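Local coordinates for formate dehydrogenase (Staphylococcus aureus, PDB 6TTB), which catalyses the NAD-dependent oxidation of formate to carbon dioxide, with NAD bound in a Rossmann-type domain, at residues 159-165 / 178-184; 237-243 / 261-266; 280-286 / 311-316; 297-302 / 320-326. All blocks are in the same frame, centred on the assembly; numbering follows the deposited sequence.

Interaction 1. Residues 159-165 / 178-184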
# COMPACT_ATOMS: atom_id res chain seq x y z
N LEU A 159 6.51 3.09 -0.60
CA LEU A 159 7.65 2.89 -1.50
C LEU A 159 7.20 3.03 -2.95
O LEU A 159 7.89 3.55 -3.78
CB LEU A 159 8.32 1.53 -1.26
CG LEU A 159 9.27 1.50 -0.06
CD1 LEU A 159 9.07 0.22 0.71
CD2 LEU A 159 10.73 1.68 -0.45
N ARG A 160 6.00 2.58 -3.23
CA ARG A 160 5.60 2.52 -4.61
C ARG A 160 5.06 3.87 -5.02
O ARG A 160 4.82 4.11 -6.21
CB ARG A 160 4.65 1.34 -4.86
CG ARG A 160 5.35 0.00 -4.76
CD ARG A 160 4.63 -1.11 -5.47
NE ARG A 160 4.53 -0.93 -6.90
CZ ARG A 160 5.42 -1.40 -7.74
NH1 ARG A 160 6.53 -1.99 -7.28
NH2 ARG A 160 5.22 -1.28 -9.05
N ASN A 161 4.93 4.78 -4.04
CA ASN A 161 4.50 6.12 -4.39
C ASN A 161 3.11 6.02 -5.04
O ASN A 161 2.76 6.73 -5.99
CB ASN A 161 5.60 6.77 -5.25
CG ASN A 161 5.36 8.24 -5.57
OD1 ASN A 161 4.81 9.01 -4.77
ND2 ASN A 161 5.75 8.62 -6.77
N TYR A 162 2.30 5.09 -4.54
CA TYR A 162 0.91 4.96 -4.91
C TYR A 162 0.20 6.31 -4.90
O TYR A 162 -0.71 6.53 -5.66
CB TYR A 162 0.19 4.05 -3.93
CG TYR A 162 -1.30 4.03 -4.13
CD1 TYR A 162 -1.88 3.31 -5.16
CD2 TYR A 162 -2.11 4.82 -3.33
CE1 TYR A 162 -3.25 3.38 -5.41
CE2 TYR A 162 -3.48 4.93 -3.56
CZ TYR A 162 -4.05 4.18 -4.59
OH TYR A 162 -5.39 4.19 -4.72
N GLU A 163 0.56 7.18 -3.97
CA GLU A 163 -0.25 8.38 -3.80
C GLU A 163 -0.17 9.23 -5.04
O GLU A 163 -1.17 9.73 -5.50
CB GLU A 163 0.18 9.19 -2.60
CG GLU A 163 -0.50 8.73 -1.34
CD GLU A 163 -2.00 8.83 -1.35
OE1 GLU A 163 -2.54 9.91 -1.76
OE2 GLU A 163 -2.64 7.85 -0.95
N GLU A 164 1.02 9.37 -5.56
CA GLU A 164 1.25 10.17 -6.73
C GLU A 164 0.61 9.49 -7.91
O GLU A 164 -0.02 10.13 -8.74
CB GLU A 164 2.74 10.40 -6.95
CG GLU A 164 3.11 11.87 -6.87
CD GLU A 164 2.33 12.72 -7.87
OE1 GLU A 164 2.69 12.70 -9.02
OE2 GLU A 164 1.35 13.40 -7.46
N GLY A 165 0.73 8.17 -7.94
CA GLY A 165 0.20 7.42 -9.06
C GLY A 165 -1.30 7.58 -9.15
O GLY A 165 -1.86 7.64 -10.26
N GLN A 178 7.37 12.24 -12.77
CA GLN A 178 7.15 12.83 -11.47
C GLN A 178 6.67 11.78 -10.52
O GLN A 178 6.81 11.97 -9.30
CB GLN A 178 6.16 13.98 -11.54
CG GLN A 178 6.10 14.76 -10.24
CD GLN A 178 4.80 15.51 -10.12
OE1 GLN A 178 4.53 16.43 -10.88
NE2 GLN A 178 3.96 15.08 -9.19
N VAL A 179 6.02 10.72 -11.07
CA VAL A 179 5.72 9.55 -10.27
C VAL A 179 7.01 8.79 -10.09
O VAL A 179 7.31 8.29 -8.99
CB VAL A 179 4.76 8.56 -10.92
CG1 VAL A 179 3.85 7.92 -9.90
CG2 VAL A 179 4.05 9.06 -12.18
N GLY A 180 7.70 8.60 -11.20
CA GLY A 180 8.90 7.80 -11.18
C GLY A 180 9.84 8.24 -10.05
O GLY A 180 10.37 7.40 -9.30
N ASN A 181 9.93 9.58 -9.91
CA ASN A 181 10.89 10.26 -9.06
C ASN A 181 10.93 9.64 -7.65
O ASN A 181 12.00 9.57 -7.05
CB ASN A 181 10.66 11.76 -9.08
CG ASN A 181 11.82 12.57 -8.52
OD1 ASN A 181 12.76 12.92 -9.24
ND2 ASN A 181 11.74 12.91 -7.24
N HIS A 182 9.80 9.10 -7.15
CA HIS A 182 9.81 8.56 -5.79
C HIS A 182 9.29 7.13 -5.71
O HIS A 182 8.96 6.65 -4.64
CB HIS A 182 9.06 9.49 -4.86
CG HIS A 182 9.75 10.80 -4.67
ND1 HIS A 182 11.09 10.90 -4.23
CD2 HIS A 182 9.30 12.08 -4.85
CE1 HIS A 182 11.43 12.19 -4.20
NE2 HIS A 182 10.36 12.94 -4.59
N ALA A 183 9.28 6.45 -6.84
CA ALA A 183 8.71 5.12 -6.91
C ALA A 183 9.85 4.10 -6.89
O ALA A 183 10.84 4.21 -7.60
CB ALA A 183 7.91 5.02 -8.16
N HIS A 184 9.71 3.15 -5.98
CA HIS A 184 10.69 2.16 -5.62
C HIS A 184 9.95 0.85 -5.58
O HIS A 184 8.77 0.82 -5.30
CB HIS A 184 11.20 2.41 -4.20
CG HIS A 184 12.14 3.58 -4.09
ND1 HIS A 184 13.54 3.44 -4.15
CD2 HIS A 184 11.91 4.91 -3.92
CE1 HIS A 184 14.10 4.63 -4.01
NE2 HIS A 184 13.15 5.53 -3.91
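Asn-161 meets Val-179 and His-182 at the point where helix 144-160 ends in a Schellman motif, and the turn that ends the helix points this side chain at the 178-184 segment. Along the side chain, CB lies against the His-182 carbonyl, 3.4 Å from His-182 O. CG, swung anti to the backbone N (chi1 -174°), comes close to His-182 CB at 4.0 Å. At the tip, ND2 gives a weak hydrogen bond to the Val-179 carbonyl of helix 176-180, with Asn-161 ND2 and Val-179 O 2.7 Å apart. The amide stands nearly upright to the His-182 imidazole, the planes 84° apart.

On one flank, Glu-164 and Gln-178 cross at about a right angle, with an angle poor for a hydrogen bond, and OE2 of Glu-164 pairs with Arg-167 in a salt bridge. Nearer its backbone, CB of Glu-164 rests on CG1 of Val-179. On the other flank, the CG of Arg-160 lies 3.6 Å from His-184 O, while its guanidinium turns to the second subunit and bonds to Ser-146 and Glu-149 there. This places the helix junction at the dimer interface. The backbone closes the contact: His-184 N donates to Leu-159 O at 2.9 Å, approaching 33° out of the carbonyl plane, and the CD2 of Leu-159 lies 3.8 Å from His-184 CB.

Interaction 2. Residues 237-243 / 261-266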
# COMPACT_ATOMS: atom_id res chain seq x y z
N VAL A 237 17.67 2.16 13.47
CA VAL A 237 17.34 3.52 13.08
C VAL A 237 18.18 3.91 11.89
O VAL A 237 17.70 4.61 10.99
CB VAL A 237 17.58 4.52 14.22
CG1 VAL A 237 17.71 5.95 13.72
CG2 VAL A 237 16.56 4.39 15.29
N SER A 238 19.45 3.52 11.90
CA SER A 238 20.35 4.12 10.91
C SER A 238 20.47 3.28 9.65
O SER A 238 20.79 3.83 8.62
CB SER A 238 21.69 4.46 11.47
OG SER A 238 22.21 3.37 12.16
N SER A 239 20.16 1.97 9.72
CA SER A 239 20.42 1.10 8.57
C SER A 239 19.13 0.79 7.79
O SER A 239 19.22 0.31 6.64
CB SER A 239 21.17 -0.17 8.93
OG SER A 239 20.44 -0.93 9.93
N SER A 240 17.94 1.05 8.40
CA SER A 240 16.67 0.64 7.79
C SER A 240 16.31 1.54 6.63
O SER A 240 16.44 2.76 6.74
CB SER A 240 15.53 0.55 8.77
OG SER A 240 15.83 -0.37 9.84
N ASP A 241 15.87 0.91 5.50
CA ASP A 241 15.29 1.65 4.40
C ASP A 241 13.97 2.23 4.81
O ASP A 241 13.69 3.40 4.57
CB ASP A 241 15.18 0.81 3.14
CG ASP A 241 16.55 0.53 2.54
OD1 ASP A 241 17.21 1.50 2.16
OD2 ASP A 241 17.00 -0.66 2.55
N ALA A 242 13.16 1.45 5.51
CA ALA A 242 12.03 2.06 6.21
C ALA A 242 11.77 1.28 7.46
O ALA A 242 12.23 0.16 7.57
CB ALA A 242 10.81 2.06 5.36
N ILE A 243 10.98 1.87 8.37
CA ILE A 243 10.76 1.29 9.67
C ILE A 243 9.27 1.25 9.95
O ILE A 243 8.53 2.23 9.72
CB ILE A 243 11.47 2.14 10.74
CG1 ILE A 243 12.99 1.98 10.67
CG2 ILE A 243 10.96 1.81 12.12
CD1 ILE A 243 13.79 3.07 11.39
N VAL A 261 15.88 11.20 16.98
CA VAL A 261 15.72 9.91 16.32
C VAL A 261 15.37 10.08 14.83
O VAL A 261 16.00 9.48 13.99
CB VAL A 261 14.67 9.01 16.99
CG1 VAL A 261 14.65 7.67 16.27
CG2 VAL A 261 14.89 8.81 18.47
N LEU A 262 14.28 10.80 14.51
CA LEU A 262 14.03 11.08 13.11
C LEU A 262 15.36 11.44 12.49
O LEU A 262 15.74 10.83 11.53
CB LEU A 262 13.02 12.22 12.96
CG LEU A 262 11.63 11.90 13.52
CD1 LEU A 262 10.62 13.00 13.26
CD2 LEU A 262 11.12 10.56 12.98
N SER A 263 16.07 12.42 13.07
CA SER A 263 17.33 12.93 12.49
C SER A 263 18.31 11.79 12.10
O SER A 263 19.00 11.90 11.11
CB SER A 263 17.98 14.01 13.41
N ARG A 264 18.30 10.67 12.83
CA ARG A 264 19.37 9.64 12.82
C ARG A 264 19.00 8.54 11.83
O ARG A 264 19.79 7.63 11.56
CB ARG A 264 19.50 8.99 14.22
CG ARG A 264 19.79 9.99 15.34
CD ARG A 264 20.76 9.52 16.39
NE ARG A 264 20.01 9.18 17.59
CZ ARG A 264 19.56 7.95 17.88
NH1 ARG A 264 19.83 6.94 17.06
NH2 ARG A 264 18.89 7.72 19.00
N MET A 265 17.75 8.57 11.41
CA MET A 265 17.18 7.67 10.43
C MET A 265 17.78 8.02 9.07
O MET A 265 18.21 9.15 8.87
CB MET A 265 15.67 7.91 10.40
CG MET A 265 14.94 7.18 11.48
SD MET A 265 13.12 6.94 11.08
CE MET A 265 13.29 5.93 9.59
N LYS A 266 17.90 7.02 8.19
CA LYS A 266 18.53 7.22 6.88
C LYS A 266 17.87 8.41 6.16
O LYS A 266 16.66 8.61 6.33
CB LYS A 266 18.25 5.99 6.03
CG LYS A 266 19.26 4.88 6.12
CD LYS A 266 19.64 4.41 4.75
CE LYS A 266 19.21 3.00 4.46
NZ LYS A 266 20.39 2.28 3.91
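A chi1 of 160° sends CG1 of Val-237 towards the end of helix 259-264 and CG2 towards its flank, so that the two branches meet different residues. CG1 lies beside the CB of Arg-264 and 3.8 Å from Met-265 CG, while the Val-237 and Val-261 side chains cross at about a right angle, with Val-237 CG2 and Val-261 CG1 3.9 Å apart. Met-265 runs on past this valine and bends at its last torsion (chi3 62°), which turns CE to meet CD1 of Ile-243 tip to tip. Between these apolar contacts the backbones approach closely, with the CA-H of Met-265 pointing almost straight at Val-237 O.

The outer part is polar. Lys-266 bends along its length past the carbonyl oxygens of Ser-238, Ser-239 and Ser-240, and its NZ ends in a long salt bridge, 3.7 Å from Asp-241 OD1. OD2 accepts from Thr-190 N, so the carboxylate has a second partner.

The contact joins the end of helix 233-239 and the start of strand 242-245 to helix 259-264, the helix of a beta-alpha-beta unit. That strand lies in the parallel sheet between strands 190-194 and 269-273, and Leu-262 packs against helix 282-291.

Interaction 3. Residues 280-286 / 311-316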
# COMPACT_ATOMS: atom_id res chain seq x y z
N VAL A 280 5.48 8.98 18.12
CA VAL A 280 6.12 9.77 17.12
C VAL A 280 5.76 11.21 17.33
O VAL A 280 4.60 11.59 17.27
CB VAL A 280 5.82 9.28 15.70
CG1 VAL A 280 6.37 10.29 14.68
CG2 VAL A 280 6.44 7.90 15.47
N ASN A 281 6.80 12.03 17.44
CA ASN A 281 6.62 13.41 17.80
C ASN A 281 5.87 14.12 16.69
O ASN A 281 6.42 14.33 15.60
CB ASN A 281 7.94 14.14 18.08
CG ASN A 281 7.64 15.56 18.55
OD1 ASN A 281 7.52 16.45 17.72
ND2 ASN A 281 7.30 15.74 19.85
N ARG A 282 4.66 14.59 17.02
CA ARG A 282 3.78 15.17 16.01
C ARG A 282 4.57 16.12 15.12
O ARG A 282 4.52 16.03 13.88
CB ARG A 282 2.65 15.94 16.66
CG ARG A 282 1.81 16.67 15.63
CD ARG A 282 0.68 17.43 16.28
NE ARG A 282 1.28 18.71 16.51
CZ ARG A 282 0.96 19.52 17.47
NH1 ARG A 282 -0.04 19.23 18.28
NH2 ARG A 282 1.63 20.63 17.62
N ASP A 283 5.30 17.02 15.77
CA ASP A 283 5.82 18.20 15.10
C ASP A 283 7.13 17.87 14.40
O ASP A 283 7.42 18.32 13.29
CB ASP A 283 5.99 19.31 16.11
CG ASP A 283 4.68 20.04 16.41
OD1 ASP A 283 3.58 19.68 15.76
OD2 ASP A 283 4.75 21.02 17.21
N ALA A 284 7.97 17.11 15.10
CA ALA A 284 9.23 16.67 14.54
C ALA A 284 8.97 15.96 13.21
O ALA A 284 9.72 16.18 12.26
CB ALA A 284 9.95 15.80 15.50
N LEU A 285 7.89 15.15 13.14
CA LEU A 285 7.70 14.30 11.99
C LEU A 285 7.33 15.16 10.78
O LEU A 285 7.73 14.87 9.65
CB LEU A 285 6.59 13.29 12.25
CG LEU A 285 6.19 12.48 11.03
CD1 LEU A 285 6.99 11.22 11.01
CD2 LEU A 285 4.70 12.15 11.03
N VAL A 286 6.54 16.20 11.01
CA VAL A 286 6.29 17.22 10.00
C VAL A 286 7.60 17.82 9.48
O VAL A 286 7.87 17.71 8.27
CB VAL A 286 5.32 18.27 10.54
CG1 VAL A 286 5.18 19.47 9.61
CG2 VAL A 286 3.99 17.61 10.85
N HIS A 311 -5.52 18.41 12.44
CA HIS A 311 -4.26 17.80 12.83
C HIS A 311 -3.29 17.93 11.66
O HIS A 311 -3.62 17.54 10.53
CB HIS A 311 -4.49 16.36 13.24
CG HIS A 311 -3.38 15.74 13.99
ND1 HIS A 311 -2.12 15.55 13.41
CD2 HIS A 311 -3.34 15.20 15.28
CE1 HIS A 311 -1.33 14.90 14.29
NE2 HIS A 311 -2.08 14.69 15.50
N PRO A 312 -2.05 18.43 11.88
CA PRO A 312 -1.12 18.65 10.77
C PRO A 312 -0.71 17.35 10.05
O PRO A 312 -0.25 17.39 8.93
CB PRO A 312 0.06 19.33 11.42
CG PRO A 312 0.05 18.87 12.88
CD PRO A 312 -1.40 18.56 13.19
N TRP A 313 -0.92 16.20 10.68
CA TRP A 313 -0.61 14.93 10.03
C TRP A 313 -1.56 14.67 8.86
O TRP A 313 -1.31 13.82 8.04
CB TRP A 313 -0.64 13.76 11.03
CG TRP A 313 0.60 13.65 11.87
CD1 TRP A 313 1.66 14.51 11.87
CD2 TRP A 313 0.89 12.63 12.84
NE1 TRP A 313 2.58 14.11 12.80
CE2 TRP A 313 2.14 12.95 13.41
CE3 TRP A 313 0.27 11.43 13.23
CZ2 TRP A 313 2.74 12.16 14.40
CZ3 TRP A 313 0.81 10.69 14.26
CH2 TRP A 313 2.05 11.04 14.81
N ARG A 314 -2.68 15.40 8.81
CA ARG A 314 -3.68 15.12 7.79
C ARG A 314 -3.23 15.71 6.45
O ARG A 314 -3.45 15.13 5.42
CB ARG A 314 -5.01 15.74 8.19
CG ARG A 314 -5.56 15.23 9.52
CD ARG A 314 -6.93 15.87 9.67
NE ARG A 314 -7.83 15.35 10.71
CZ ARG A 314 -8.76 14.39 10.53
NH1 ARG A 314 -8.93 13.80 9.35
NH2 ARG A 314 -9.54 14.09 11.52
N THR A 315 -2.52 16.83 6.50
CA THR A 315 -2.29 17.77 5.41
C THR A 315 -0.82 17.69 5.03
O THR A 315 -0.35 18.51 4.26
CB THR A 315 -2.48 19.21 5.96
OG1 THR A 315 -3.85 19.36 6.23
CG2 THR A 315 -1.99 20.35 5.07
N MET A 316 -0.03 16.90 5.75
CA MET A 316 1.40 17.13 5.63
C MET A 316 1.88 16.40 4.39
O MET A 316 1.25 15.42 3.97
CB MET A 316 2.19 16.73 6.90
CG MET A 316 2.43 15.21 7.03
SD MET A 316 2.59 14.57 8.68
CE MET A 316 2.46 12.80 8.41
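Trp-313 is gripped between Leu-285 and His-311, and the contact illustrates how a tight aromatic core can grade into a solvent-exposed charged rim. In the core, CD2 of Leu-285 sits over one indole face, 3.8 Å from the centroid of the Trp-313 five-membered ring, a CH-pi contact. CE1 of His-311 covers the opposite face. The imidazole is itself held at both nitrogens: ND1 accepts from Trp-313 N in the ring plane, and NE2 bonds to Tyr-303 O. Indole rotation is set by a hydrogen bond across the contact, Trp-313 NE1 to Arg-282 O at 2.9 Å, which uses an in-plane lone pair of the carbonyl. Met-316 continues the apolar patch, its CE 3.5 Å from Leu-285 CD2 and its SD near CG2 of Val-286.

The solvent side is looser. The aliphatic part of Arg-282 crosses Pro-312 at about a right angle, with Arg-282 CD and Pro-312 CG 3.7 Å apart. Its guanidinium then grips Asp-283 side-on, NE and NH2 both reaching OD1 from one face of the carboxylate. Both residues touch a crystal neighbour, so their poses may owe something to the lattice. At the start of the helix, Asn-281 is the N-cap, its OD1 accepting from Ala-284 N. In this Rossmann-type domain, the loop between strands 294-299 and 319-321 thus packs against the N-terminal part of helix 282-291 through a CH-pi contact beside a capped helix start.

Interaction 4. Residues 297-302 / 320-326. With NAD (nicotinamide-adenine-dinucleotide), chain C.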
# COMPACT_ATOMS: atom_id res chain seq x y z
N TYR A 297 5.61 9.17 5.40
CA TYR A 297 5.05 8.56 6.63
C TYR A 297 3.64 8.04 6.35
O TYR A 297 2.81 8.74 5.72
CB TYR A 297 5.04 9.52 7.84
CG TYR A 297 4.37 9.03 9.14
CD1 TYR A 297 3.01 9.16 9.33
CD2 TYR A 297 5.10 8.51 10.21
CE1 TYR A 297 2.39 8.82 10.52
CE2 TYR A 297 4.48 8.09 11.39
CZ TYR A 297 3.12 8.28 11.57
OH TYR A 297 2.44 7.84 12.70
N ALA A 298 3.38 6.82 6.81
CA ALA A 298 2.02 6.32 6.91
C ALA A 298 1.78 5.68 8.26
O ALA A 298 2.71 5.58 9.08
CB ALA A 298 1.67 5.35 5.81
N GLY A 299 0.52 5.25 8.44
CA GLY A 299 -0.03 4.74 9.68
C GLY A 299 -1.44 5.23 9.87
O GLY A 299 -1.87 6.05 9.11
N ASP A 300 -2.09 4.80 10.96
CA ASP A 300 -3.51 5.08 11.19
C ASP A 300 -3.77 5.51 12.65
O ASP A 300 -4.95 5.44 13.11
CB ASP A 300 -4.40 3.90 10.78
CG ASP A 300 -4.43 2.74 11.78
OD1 ASP A 300 -3.41 2.55 12.54
OD2 ASP A 300 -5.46 2.02 11.83
N VAL A 301 -2.70 5.91 13.39
CA VAL A 301 -2.85 6.13 14.83
C VAL A 301 -2.44 7.56 15.14
O VAL A 301 -1.50 8.06 14.53
CB VAL A 301 -2.04 5.12 15.67
CG1 VAL A 301 -2.64 3.75 15.65
CG2 VAL A 301 -0.57 5.07 15.26
N TRP A 302 -3.17 8.24 16.08
CA TRP A 302 -2.98 9.69 16.24
C TRP A 302 -2.81 10.14 17.70
O TRP A 302 -3.45 9.57 18.61
CB TRP A 302 -4.15 10.39 15.63
CG TRP A 302 -4.42 10.01 14.22
CD1 TRP A 302 -4.90 8.82 13.76
CD2 TRP A 302 -4.36 10.90 13.09
NE1 TRP A 302 -5.06 8.87 12.41
CE2 TRP A 302 -4.77 10.15 11.97
CE3 TRP A 302 -3.96 12.25 12.93
CZ2 TRP A 302 -4.78 10.68 10.68
CZ3 TRP A 302 -3.95 12.75 11.65
CH2 TRP A 302 -4.35 11.97 10.54
N ALA A 320 0.55 8.95 4.03
CA ALA A 320 -0.53 8.00 3.76
C ALA A 320 -1.24 7.61 5.05
O ALA A 320 -1.42 6.41 5.42
CB ALA A 320 -0.06 6.84 2.97
N MET A 321 -1.68 8.66 5.73
CA MET A 321 -2.47 8.46 6.91
C MET A 321 -3.81 7.93 6.45
O MET A 321 -4.16 8.02 5.28
CB MET A 321 -2.68 9.80 7.64
CG MET A 321 -1.39 10.44 8.23
SD MET A 321 -0.54 9.32 9.31
CE MET A 321 -1.86 8.78 10.40
N THR A 322 -4.44 7.20 7.33
CA THR A 322 -5.85 7.06 7.32
C THR A 322 -6.32 7.40 8.75
O THR A 322 -5.54 7.49 9.70
CB THR A 322 -6.18 5.62 6.94
OG1 THR A 322 -5.85 4.70 7.99
CG2 THR A 322 -5.53 5.19 5.64
N VAL A 323 -7.61 7.57 8.91
CA VAL A 323 -8.14 7.61 10.26
C VAL A 323 -7.99 6.20 10.84
O VAL A 323 -7.55 5.30 10.14
CB VAL A 323 -9.58 8.12 10.24
CG1 VAL A 323 -9.65 9.42 9.47
CG2 VAL A 323 -10.46 7.11 9.57
N HIS A 324 -8.37 6.01 12.12
CA HIS A 324 -7.87 4.91 12.91
C HIS A 324 -8.87 3.79 12.88
O HIS A 324 -9.48 3.51 13.92
CB HIS A 324 -7.67 5.30 14.39
CG HIS A 324 -7.12 4.14 15.17
ND1 HIS A 324 -7.02 4.10 16.57
CD2 HIS A 324 -6.61 2.96 14.75
CE1 HIS A 324 -6.43 2.96 16.94
NE2 HIS A 324 -6.22 2.24 15.85
N TYR A 325 -8.84 2.99 11.84
CA TYR A 325 -9.74 1.85 11.79
C TYR A 325 -9.03 0.51 11.51
O TYR A 325 -9.71 -0.50 11.37
CB TYR A 325 -10.72 2.09 10.67
CG TYR A 325 -10.09 1.98 9.32
CD1 TYR A 325 -9.29 3.00 8.80
CD2 TYR A 325 -10.26 0.83 8.55
CE1 TYR A 325 -8.76 2.89 7.52
CE2 TYR A 325 -9.71 0.71 7.29
CZ TYR A 325 -9.01 1.75 6.77
OH TYR A 325 -8.48 1.57 5.55
N SER A 326 -7.69 0.51 11.42
CA SER A 326 -6.94 -0.62 10.92
C SER A 326 -7.24 -1.82 11.81
O SER A 326 -7.45 -2.92 11.29
CB SER A 326 -5.40 -0.35 10.80
OG SER A 326 -4.74 -0.59 12.05
PA NAD C . 3.09 -7.15 21.61
O1A NAD C . 3.15 -7.03 23.09
O2A NAD C . 2.95 -8.50 20.92
O5B NAD C . 4.27 -6.30 20.93
C5B NAD C . 5.04 -5.34 21.68
C4B NAD C . 6.47 -5.84 21.76
O4B NAD C . 7.33 -4.68 21.74
C3B NAD C . 6.82 -6.66 23.02
O3B NAD C . 7.01 -8.06 22.82
C2B NAD C . 8.08 -6.00 23.59
O2B NAD C . 9.15 -6.90 23.77
C1B NAD C . 8.42 -4.87 22.60
N9A NAD C . 8.76 -3.61 23.27
C8A NAD C . 8.56 -3.30 24.61
N7A NAD C . 9.11 -2.16 24.97
C5A NAD C . 9.80 -1.73 23.84
C6A NAD C . 10.65 -0.62 23.59
N6A NAD C . 11.02 0.27 24.50
N1A NAD C . 11.24 -0.55 22.37
C2A NAD C . 10.91 -1.47 21.44
N3A NAD C . 10.10 -2.53 21.55
C4A NAD C . 9.58 -2.62 22.78
O3 NAD C . 1.90 -6.27 21.13
PN NAD C . 1.31 -6.34 19.68
O1N NAD C . 0.08 -7.20 19.77
O2N NAD C . 2.40 -6.72 18.72
O5D NAD C . 0.91 -4.79 19.47
C5D NAD C . 1.86 -3.89 18.81
C4D NAD C . 1.37 -2.50 19.04
O4D NAD C . 0.37 -2.21 18.03
C3D NAD C . 0.69 -2.33 20.42
O3D NAD C . 1.44 -1.50 21.30
C2D NAD C . -0.71 -1.80 20.11
O2D NAD C . -1.11 -0.63 20.82
C1D NAD C . -0.70 -1.51 18.62
N1N NAD C . -1.97 -1.98 18.03
C2N NAD C . -2.77 -1.06 17.28
C3N NAD C . -3.99 -1.49 16.71
C7N NAD C . -4.70 -0.61 15.67
O7N NAD C . -5.92 -0.74 15.53
N7N NAD C . -3.98 0.24 14.92
C4N NAD C . -4.51 -2.78 17.10
C5N NAD C . -3.71 -3.65 17.87
C6N NAD C . -2.46 -3.22 18.35
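Strands 294-299 and 319-321 run parallel, Ala-298 pairing with Ala-320: Ala-320 N donates to Tyr-297 O at 2.8 Å, a weak bond from Thr-322 N to Gly-299 O follows, and the chains remain close as far as Asp-300 and His-324. On one face the methyls of Ala-298 and Ala-320 touch; on the other, Met-321 curls back (chi2 -55°, chi3 -51°) between two aromatic rings. Its SD lies at the edge of the Tyr-297 ring and in its plane, 4.5 Å from the centroid, a Met-aromatic contact, while its CE rests over a face of the Trp-302 indole. That indole is fixed by its edge, since Trp-302 NE1 donates to Thr-322 O at 3.1 Å, close to the ring plane.

Past the strands, CG1 of Val-301 covers one face of the His-324 imidazole, 4.1 Å from the ring centroid. The ring is held at both nitrogens: ND1 bonds to Gln-305, and His-324 NE2 donates to the carboxamide oxygen O7N of NAD at 3.0 Å. Asp-300 OD1 takes a weak bond from NAD N7N. Together, Asp-300 and His-324 read both ends of the carboxamide, which fits the nicotinamide site of a Rossmann-type dehydrogenase, at the C-terminal ends of its parallel strands.

Overall arrangement
All four contacts lie in the NAD-binding family region, yet their relation to the cofactor differs. Interaction 4 meets the nicotinamide directly. Interaction 3 backs it, with centres about 12 Å apart: Trp-313 packs on Trp-302 and Met-321, Leu-285 on Tyr-297, and the Trp-313 side chain lies about 12 Å from NAD. Interaction 2 continues this layer, its centre about 17 Å from that of interaction 3, where Leu-262 meets Ala-284 and Leu-285. Interaction 1 is more peripheral, its centre about 19 Å from that of interaction 4 within its own chain, but the two meet across the dimer interface: Tyr-162 of the second subunit packs on Ala-320, and Arg-160 O bonds to Tyr-325 OH of that subunit.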